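Local structure of amino acid adenylation domain-containing protein (Bacillus stratosphericus LAMA 585, 6ULY) at residues P1-L9 and P386-I394; V189-N199 and M333-V341. The protein probably selects and activates a keto acid as its acyl adenylate, acting as an adenylation domain in nonribosomal depsipeptide synthesis. One frame throughout, in Å; residues are numbered along the deposited sequence.

The chain begins in contact 1. Its first residues add edge strand 3-5 to a five-stranded antiparallel sheet, and residues 386-394 are the partner. This pairing closes a loop of 376 residues, which holds much of the AMP-binding family region. Contact 2 is nested inside that loop. It opens at 189-199, where strand 188-192 turns into helix 193-207, and closes at 333-341, beside the keto acyl adenylate. Contact 2 thus joins one mixed sheet and its helix to a second mixed sheet. The two contacts touch: Ile387 N probably hydrogen-bonds to Val340 O, Ile392 packs on Val341, and Leu9 reaches the backbone of Ala198.

Contact 1 of 2, residues P1-L9 and P386-I394; sequences PALSYGGDL and PIPGITIRI
The carbonyl O of Ser4 takes two contacts from the other strand. Ile392 N gives it a hydrogen bond of 2.8 Å. Thr391 CA adds a C-H...O contact at 3.3 Å. Ser4 N returns a bond to Ile392 O, so this is an antiparallel hydrogen-bonded pair. Ile394 N to Ala2 O extends the pairing at one end, where Ala2 CB also rests against Ile394 CB. Gly6 N to Ile390 O extends it at the other.

Leu3 and Tyr5 lie on the same face of the sheet as Thr391 and Arg393. Thr391 sits between the first two. With chi1 at -49°, its OG1 lies beside its own backbone N and meets Tyr5 CD1 at 3.1 Å, oblique to the ring. The methyl CG2 turns the other way and meets Leu3 CD2 at 3.8 Å. Arg393 leads its long chain away from residues 1-9, to a hydrogen bond with Gln411 and a cation-pi contact with Trp437.

Within this chain, strand 3-5 is an outermost strand of a five-stranded antiparallel sheet, consistent with the small beta subdomain of ANL adenylating enzymes. On the other face Ser4 OG lies 3.3 Å from Pro386 CD and is hydrogen-bonded to Gly449 O.

Past the strands, Ile387 to Ile390 form a type II beta turn. Gly6 fits closely against its start: Gly6 CA makes a nearly straight C-H...O contact with Ile387 O at 3.5 Å (167° at the hydrogen). Gly389 N, in the turn, bonds to Gly7 O at 2.8 Å. Leu9 crosses Pro388 at about a right angle, CB to CB at 3.8 Å.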
loop_
_atom_site.group_PDB
_atom_site.type_symbol
_atom_site.label_atom_id
_atom_site.label_comp_id
_atom_site.label_asym_id
_atom_site.label_seq_id
_atom_site.Cartn_x
_atom_site.Cartn_y
_atom_site.Cartn_z
ATOM N N PRO A 1 24.919 6.946 21.945
ATOM C CA PRO A 1 24.273 6.682 20.659
ATOM C C PRO A 1 22.839 7.200 20.620
ATOM O O PRO A 1 22.325 7.659 21.640
ATOM C CB PRO A 1 24.292 5.161 20.582
ATOM C CG PRO A 1 24.063 4.755 22.005
ATOM C CD PRO A 1 24.764 5.800 22.861
ATOM N N ALA A 2 22.208 7.105 19.450
ATOM C CA ALA A 2 20.802 7.465 19.285
ATOM C C ALA A 2 19.902 6.347 19.819
ATOM O O ALA A 2 19.149 5.702 19.091
ATOM C CB ALA A 2 20.504 7.763 17.821
ATOM N N LEU A 3 20.006 6.124 21.128
ATOM C CA LEU A 3 19.129 5.202 21.846
ATOM C C LEU A 3 18.794 5.828 23.189
ATOM O O LEU A 3 19.687 6.035 24.015
ATOM C CB LEU A 3 19.787 3.831 22.034
ATOM C CG LEU A 3 18.940 2.788 22.770
ATOM C CD1 LEU A 3 19.237 1.386 22.250
ATOM C CD2 LEU A 3 19.167 2.850 24.267
ATOM N N SER A 4 17.511 6.120 23.406
ATOM C CA SER A 4 17.050 6.845 24.582
ATOM C C SER A 4 15.995 6.032 25.318
ATOM O O SER A 4 14.991 5.627 24.723
ATOM C CB SER A 4 16.480 8.208 24.187
ATOM O OG SER A 4 16.074 8.948 25.324
ATOM N N TYR A 5 16.218 5.816 26.610
ATOM C CA TYR A 5 15.295 5.098 27.477
ATOM C C TYR A 5 14.607 6.080 28.411
ATOM O O TYR A 5 15.255 6.959 28.989
ATOM C CB TYR A 5 16.035 4.037 28.294
ATOM C CG TYR A 5 15.169 3.219 29.226
ATOM C CD1 TYR A 5 14.050 2.548 28.756
ATOM C CD2 TYR A 5 15.497 3.083 30.570
ATOM C CE1 TYR A 5 13.269 1.785 29.600
ATOM C CE2 TYR A 5 14.727 2.317 31.421
ATOM C CZ TYR A 5 13.613 1.670 30.929
ATOM O OH TYR A 5 12.836 0.907 31.770
ATOM N N GLY A 6 13.295 5.923 28.561
ATOM C CA GLY A 6 12.517 6.806 29.399
ATOM C C GLY A 6 12.540 6.488 30.873
ATOM O O GLY A 6 11.905 7.198 31.658
ATOM N N GLY A 7 13.253 5.442 31.280
ATOM C CA GLY A 7 13.323 5.054 32.671
ATOM C C GLY A 7 12.308 3.982 33.026
ATOM O O GLY A 7 11.363 3.692 32.287
ATOM N N ASP A 8 12.515 3.386 34.197
ATOM C CA ASP A 8 11.654 2.297 34.632
ATOM C C ASP A 8 10.230 2.788 34.844
ATOM O O ASP A 8 9.996 3.857 35.418
ATOM C CB ASP A 8 12.183 1.673 35.924
ATOM C CG ASP A 8 13.516 0.985 35.731
ATOM O OD1 ASP A 8 14.469 1.312 36.471
ATOM O OD2 ASP A 8 13.615 0.132 34.826
ATOM N N LEU A 9 9.276 1.989 34.377
ATOM C CA LEU A 9 7.854 2.232 34.584
ATOM C C LEU A 9 7.308 1.075 35.405
ATOM O O LEU A 9 7.288 -0.068 34.939
ATOM C CB LEU A 9 7.113 2.360 33.254
ATOM C CG LEU A 9 5.589 2.490 33.339
ATOM C CD1 LEU A 9 5.185 3.797 34.022
ATOM C CD2 LEU A 9 4.963 2.376 31.949
ATOM N N PRO A 386 11.459 10.005 25.760
ATOM C CA PRO A 386 10.453 8.946 25.862
ATOM C C PRO A 386 9.806 8.943 27.236
ATOM O O PRO A 386 10.429 9.291 28.240
ATOM C CB PRO A 386 11.255 7.660 25.625
ATOM C CG PRO A 386 12.552 8.093 25.043
ATOM C CD PRO A 386 12.813 9.465 25.548
ATOM N N ILE A 387 8.545 8.531 27.277
ATOM C CA ILE A 387 7.852 8.362 28.550
ATOM C C ILE A 387 8.473 7.164 29.258
ATOM O O ILE A 387 9.153 6.352 28.613
ATOM C CB ILE A 387 6.339 8.179 28.356
ATOM C CG1 ILE A 387 6.042 6.946 27.495
ATOM C CG2 ILE A 387 5.729 9.433 27.735
ATOM C CD1 ILE A 387 4.548 6.640 27.375
ATOM N N PRO A 388 8.287 7.017 30.568
ATOM C CA PRO A 388 8.795 5.825 31.251
ATOM C C PRO A 388 8.345 4.551 30.553
ATOM O O PRO A 388 7.207 4.439 30.094
ATOM C CB PRO A 388 8.196 5.941 32.656
ATOM C CG PRO A 388 8.013 7.400 32.862
ATOM C CD PRO A 388 7.695 7.986 31.509
ATOM N N GLY A 389 9.266 3.588 30.469
ATOM C CA GLY A 389 9.000 2.297 29.885
ATOM C C GLY A 389 9.354 2.176 28.419
ATOM O O GLY A 389 9.488 1.052 27.920
ATOM N N ILE A 390 9.521 3.294 27.719
ATOM C CA ILE A 390 9.744 3.299 26.279
ATOM C C ILE A 390 11.225 3.499 26.002
ATOM O O ILE A 390 11.890 4.318 26.650
ATOM C CB ILE A 390 8.908 4.398 25.594
ATOM C CG1 ILE A 390 7.405 4.130 25.756
ATOM C CG2 ILE A 390 9.291 4.512 24.128
ATOM C CD1 ILE A 390 6.868 3.034 24.877
ATOM N N THR A 391 11.748 2.745 25.041
ATOM C CA THR A 391 13.068 2.990 24.480
ATOM C C THR A 391 12.898 3.346 23.011
ATOM O O THR A 391 12.155 2.676 22.287
ATOM C CB THR A 391 13.990 1.773 24.627
ATOM O OG1 THR A 391 13.947 1.288 25.976
ATOM C CG2 THR A 391 15.412 2.163 24.297
ATOM N N ILE A 392 13.566 4.409 22.583
ATOM C CA ILE A 392 13.581 4.815 21.186
ATOM C C ILE A 392 15.001 4.664 20.669
ATOM O O ILE A 392 15.969 4.881 21.406
ATOM C CB ILE A 392 13.093 6.266 21.003
ATOM C CG1 ILE A 392 11.764 6.464 21.732
ATOM C CG2 ILE A 392 12.973 6.594 19.523
ATOM C CD1 ILE A 392 11.205 7.843 21.603
ATOM N N ARG A 393 15.127 4.288 19.400
ATOM C CA ARG A 393 16.425 4.284 18.745
ATOM C C ARG A 393 16.246 4.722 17.300
ATOM O O ARG A 393 15.153 4.650 16.732
ATOM C CB ARG A 393 17.109 2.908 18.822
ATOM C CG ARG A 393 16.528 1.843 17.902
ATOM C CD ARG A 393 17.405 0.592 17.891
ATOM N NE ARG A 393 16.920 -0.421 16.959
ATOM C CZ ARG A 393 17.497 -1.604 16.769
ATOM N NH1 ARG A 393 18.587 -1.938 17.450
ATOM N NH2 ARG A 393 16.982 -2.459 15.897
ATOM N N ILE A 394 17.344 5.198 16.723
ATOM C CA ILE A 394 17.405 5.636 15.336
ATOM C C ILE A 394 18.418 4.751 14.621
ATOM O O ILE A 394 19.561 4.625 15.076
ATOM C CB ILE A 394 17.804 7.120 15.232
ATOM C CG1 ILE A 394 16.980 7.980 16.199
ATOM C CG2 ILE A 394 17.664 7.604 13.801
ATOM C CD1 ILE A 394 15.498 8.074 15.870
#

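Contact 2 of 2, residues V189-N199 and M333-V341; sequences VEHSHRSVLAN and MSEISSAVV. With QA7 (5'-O-{(S)-hydroxy[(4-methyl-2-oxopentanoyl)oxy]phosphoryl}adenosine), chain C.
His191 reaches across to Ser334, in the Met-Ser-Glu sequence that probably belongs to the A5 core motif of adenylation domains. The bond from His191 NE2 to Ser334 O is nearly straight, 174° at the hydrogen, and lies close to the ring plane. It is modelled very short, at 2.5 Å, so its exact length is doubtful. At the other ring nitrogen, His191 ND1 and Ser195 OG share a hydrogen bond of 3.1 Å. Together they probably fix the rotation of the imidazole. Ser195 also forms a capping box with Ser192 at the start of helix 193-207. His191 is therefore a second-shell residue: it holds the backbone of Ser334, whose N binds the adenylate.

The tight part lies around Ser337. Its CB is 3.5 Å from Asn199 CB, and its OG is hydrogen-bonded to Thr416 O. Asn199 CG is anti to its backbone N (chi1 -176°), which carries the amide across to strand 338-341. There Asn199 ND2 bonds to Ala339 O at 2.7 Å, from above the carbonyl plane.

The looser side is also buried. Here Val189 makes van der Waals contacts, crossing the Glu335 side chain at about a right angle, CG2 to CG at 3.9 Å. The Glu335 carboxylate is held by Ser334 OG and Tyr421 OH. On the ligand side, Ser334 N donates to O29 of the adenylate phosphate at 2.9 Å.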
loop_
_atom_site.group_PDB
_atom_site.type_symbol
_atom_site.label_atom_id
_atom_site.label_comp_id
_atom_site.label_asym_id
_atom_site.label_seq_id
_atom_site.Cartn_x
_atom_site.Cartn_y
_atom_site.Cartn_z
ATOM N N VAL A 189 -5.388 -2.530 14.324
ATOM C CA VAL A 189 -4.485 -2.558 15.469
ATOM C C VAL A 189 -5.219 -3.168 16.654
ATOM O O VAL A 189 -6.243 -2.642 17.105
ATOM C CB VAL A 189 -3.969 -1.148 15.785
ATOM C CG1 VAL A 189 -3.091 -1.146 17.035
ATOM C CG2 VAL A 189 -3.196 -0.590 14.583
ATOM N N GLU A 190 -4.703 -4.286 17.160
ATOM C CA GLU A 190 -5.305 -4.993 18.284
ATOM C C GLU A 190 -4.483 -4.726 19.540
ATOM O O GLU A 190 -3.288 -5.031 19.581
ATOM C CB GLU A 190 -5.391 -6.493 18.001
ATOM C CG GLU A 190 -5.990 -7.303 19.144
ATOM C CD GLU A 190 -6.236 -8.756 18.780
ATOM O OE1 GLU A 190 -7.145 -9.365 19.380
ATOM O OE2 GLU A 190 -5.527 -9.289 17.897
ATOM N N HIS A 191 -5.125 -4.161 20.560
ATOM C CA HIS A 191 -4.457 -3.789 21.796
ATOM C C HIS A 191 -4.994 -4.606 22.959
ATOM O O HIS A 191 -6.095 -5.157 22.909
ATOM C CB HIS A 191 -4.634 -2.298 22.098
ATOM C CG HIS A 191 -3.587 -1.430 21.475
ATOM N ND1 HIS A 191 -2.276 -1.427 21.900
ATOM C CD2 HIS A 191 -3.658 -0.532 20.465
ATOM C CE1 HIS A 191 -1.581 -0.572 21.171
ATOM N NE2 HIS A 191 -2.397 -0.013 20.295
ATOM N N SER A 192 -4.195 -4.668 24.014
ATOM C CA SER A 192 -4.571 -5.325 25.253
ATOM C C SER A 192 -4.702 -4.288 26.359
ATOM O O SER A 192 -4.276 -3.137 26.220
ATOM C CB SER A 192 -3.532 -6.385 25.632
ATOM O OG SER A 192 -2.337 -5.759 26.067
ATOM N N HIS A 193 -5.299 -4.707 27.476
ATOM C CA HIS A 193 -5.334 -3.838 28.649
ATOM C C HIS A 193 -3.926 -3.425 29.057
ATOM O O HIS A 193 -3.692 -2.271 29.442
ATOM C CB HIS A 193 -6.028 -4.541 29.819
ATOM C CG HIS A 193 -7.424 -4.993 29.526
ATOM N ND1 HIS A 193 -8.535 -4.238 29.842
ATOM C CD2 HIS A 193 -7.892 -6.135 28.969
ATOM C CE1 HIS A 193 -9.625 -4.889 29.478
ATOM N NE2 HIS A 193 -9.263 -6.045 28.949
ATOM N N ARG A 194 -2.972 -4.357 28.971
ATOM C CA ARG A 194 -1.615 -4.097 29.441
ATOM C C ARG A 194 -0.930 -3.031 28.596
ATOM O O ARG A 194 -0.314 -2.102 29.132
ATOM C CB ARG A 194 -0.804 -5.395 29.429
ATOM C CG ARG A 194 0.539 -5.291 30.136
ATOM C CD ARG A 194 1.387 -6.544 29.962
ATOM N NE ARG A 194 0.731 -7.750 30.463
ATOM C CZ ARG A 194 0.684 -8.106 31.745
ATOM N NH1 ARG A 194 1.243 -7.345 32.677
ATOM N NH2 ARG A 194 0.066 -9.227 32.097
ATOM N N SER A 195 -1.015 -3.149 27.269
ATOM C CA SER A 195 -0.327 -2.189 26.409
ATOM C C SER A 195 -0.934 -0.799 26.539
ATOM O O SER A 195 -0.207 0.199 26.601
ATOM C CB SER A 195 -0.358 -2.662 24.954
ATOM O OG SER A 195 -1.674 -2.948 24.511
ATOM N N VAL A 196 -2.263 -0.710 26.594
ATOM C CA VAL A 196 -2.908 0.589 26.755
ATOM C C VAL A 196 -2.555 1.190 28.110
ATOM O O VAL A 196 -2.085 2.330 28.198
ATOM C CB VAL A 196 -4.429 0.453 26.567
ATOM C CG1 VAL A 196 -5.123 1.752 26.896
ATOM C CG2 VAL A 196 -4.737 0.016 25.132
ATOM N N LEU A 197 -2.750 0.422 29.186
ATOM C CA LEU A 197 -2.485 0.954 30.518
ATOM C C LEU A 197 -1.025 1.335 30.696
ATOM O O LEU A 197 -0.715 2.266 31.449
ATOM C CB LEU A 197 -2.890 -0.062 31.581
ATOM C CG LEU A 197 -4.391 -0.174 31.846
ATOM C CD1 LEU A 197 -4.666 -1.335 32.787
ATOM C CD2 LEU A 197 -4.930 1.120 32.417
ATOM N N ALA A 198 -0.116 0.629 30.021
ATOM C CA ALA A 198 1.295 0.986 30.097
ATOM C C ALA A 198 1.537 2.368 29.508
ATOM O O ALA A 198 2.325 3.155 30.048
ATOM C CB ALA A 198 2.142 -0.059 29.370
ATOM N N ASN A 199 0.877 2.678 28.391
ATOM C CA ASN A 199 0.968 4.024 27.838
ATOM C C ASN A 199 0.303 5.037 28.761
ATOM O O ASN A 199 0.841 6.126 28.992
ATOM C CB ASN A 199 0.327 4.067 26.453
ATOM C CG ASN A 199 0.469 5.421 25.794
ATOM O OD1 ASN A 199 -0.179 6.388 26.189
ATOM N ND2 ASN A 199 1.322 5.497 24.786
ATOM N N MET A 333 1.773 6.670 17.939
ATOM C CA MET A 333 1.098 5.914 16.898
ATOM C C MET A 333 0.045 5.038 17.553
ATOM O O MET A 333 0.179 4.648 18.714
ATOM C CB MET A 333 2.066 5.032 16.090
ATOM C CG MET A 333 3.353 5.717 15.650
ATOM S SD MET A 333 4.491 4.589 14.804
ATOM C CE MET A 333 3.505 4.135 13.373
ATOM N N SER A 334 -0.999 4.720 16.791
ATOM C CA SER A 334 -2.001 3.789 17.295
ATOM C C SER A 334 -1.353 2.471 17.702
ATOM O O SER A 334 -1.756 1.855 18.696
ATOM C CB SER A 334 -3.082 3.563 16.239
ATOM O OG SER A 334 -2.564 2.833 15.145
ATOM N N GLU A 335 -0.325 2.036 16.960
ATOM C CA GLU A 335 0.326 0.760 17.241
ATOM C C GLU A 335 1.066 0.753 18.572
ATOM O O GLU A 335 1.379 -0.328 19.083
ATOM C CB GLU A 335 1.316 0.402 16.125
ATOM C CG GLU A 335 0.672 0.058 14.797
ATOM C CD GLU A 335 0.481 1.265 13.901
ATOM O OE1 GLU A 335 0.422 2.402 14.421
ATOM O OE2 GLU A 335 0.393 1.075 12.672
ATOM N N ILE A 336 1.354 1.924 19.140
ATOM C CA ILE A 336 2.076 2.008 20.406
ATOM C C ILE A 336 1.226 2.747 21.436
ATOM O O ILE A 336 1.752 3.342 22.385
ATOM C CB ILE A 336 3.450 2.679 20.209
ATOM C CG1 ILE A 336 3.292 4.083 19.622
ATOM C CG2 ILE A 336 4.338 1.832 19.282
ATOM C CD1 ILE A 336 4.604 4.783 19.348
ATOM N N SER A 337 -0.100 2.709 21.253
ATOM C CA SER A 337 -1.073 3.182 22.240
ATOM C C SER A 337 -1.037 4.697 22.439
ATOM O O SER A 337 -1.309 5.184 23.540
ATOM C CB SER A 337 -0.877 2.482 23.589
ATOM O OG SER A 337 -1.066 1.086 23.465
ATOM N N SER A 338 -0.727 5.442 21.377
ATOM C CA SER A 338 -0.753 6.905 21.353
ATOM C C SER A 338 0.636 7.455 21.674
ATOM O O SER A 338 1.640 6.907 21.204
ATOM C CB SER A 338 -1.841 7.473 22.290
ATOM O OG SER A 338 -1.418 7.630 23.636
ATOM N N ALA A 339 0.715 8.542 22.438
ATOM C CA ALA A 339 1.973 9.270 22.551
ATOM C C ALA A 339 2.993 8.494 23.372
ATOM O O ALA A 339 2.652 7.823 24.347
ATOM C CB ALA A 339 1.736 10.639 23.178
ATOM N N VAL A 340 4.260 8.591 22.963
ATOM C CA VAL A 340 5.370 7.993 23.694
ATOM C C VAL A 340 6.489 8.987 23.962
ATOM O O VAL A 340 7.449 8.646 24.656
ATOM C CB VAL A 340 5.922 6.756 22.956
ATOM C CG1 VAL A 340 4.860 5.662 22.898
ATOM C CG2 VAL A 340 6.398 7.124 21.552
ATOM N N VAL A 341 6.394 10.208 23.438
ATOM C CA VAL A 341 7.338 11.281 23.732
ATOM C C VAL A 341 6.550 12.561 23.975
ATOM O O VAL A 341 5.543 12.816 23.308
ATOM C CB VAL A 341 8.359 11.490 22.594
ATOM C CG1 VAL A 341 9.344 10.333 22.533
ATOM C CG2 VAL A 341 7.654 11.669 21.257
HETATM C C01 QA7 C . 0.488 12.218 20.040
HETATM C C02 QA7 C . -0.669 11.559 19.389
HETATM C C03 QA7 C . -1.393 10.686 20.377
HETATM C C04 QA7 C . -0.111 10.915 18.161
HETATM C C05 QA7 C . -0.617 9.558 17.786
HETATM C C06 QA7 C . -1.111 9.322 16.397
HETATM C C10 QA7 C . 0.709 8.025 13.740
HETATM C C11 QA7 C . 1.518 8.674 12.837
HETATM C C12 QA7 C . 3.036 8.487 13.256
HETATM C C13 QA7 C . 3.592 9.484 12.816
HETATM C C14 QA7 C . 2.472 10.691 12.776
HETATM C C16 QA7 C . 2.254 11.528 14.993
HETATM C C18 QA7 C . 3.579 13.198 14.972
HETATM C C19 QA7 C . 4.367 14.323 15.195
HETATM C C21 QA7 C . 5.135 14.213 13.103
HETATM C C23 QA7 C . 3.622 12.636 13.768
HETATM N N15 QA7 C . 2.774 11.600 13.806
HETATM N N17 QA7 C . 2.733 12.495 15.720
HETATM N N20 QA7 C . 5.118 14.781 14.254
HETATM N N22 QA7 C . 4.423 13.178 12.838
HETATM N N24 QA7 C . 4.348 14.929 16.456
HETATM O O07 QA7 C . -1.464 8.097 15.954
HETATM O O09 QA7 C . -0.626 8.118 13.408
HETATM O O25 QA7 C . 1.347 10.157 12.935
HETATM O O26 QA7 C . 4.027 9.407 11.444
HETATM O O27 QA7 C . 3.703 7.208 12.831
HETATM O O28 QA7 C . -3.030 7.943 14.148
HETATM O O29 QA7 C . -1.633 6.226 14.445
HETATM O O30 QA7 C . -1.186 10.207 15.704
HETATM O O31 QA7 C . -0.579 8.716 18.545
HETATM P P08 QA7 C . -1.687 7.623 14.457
#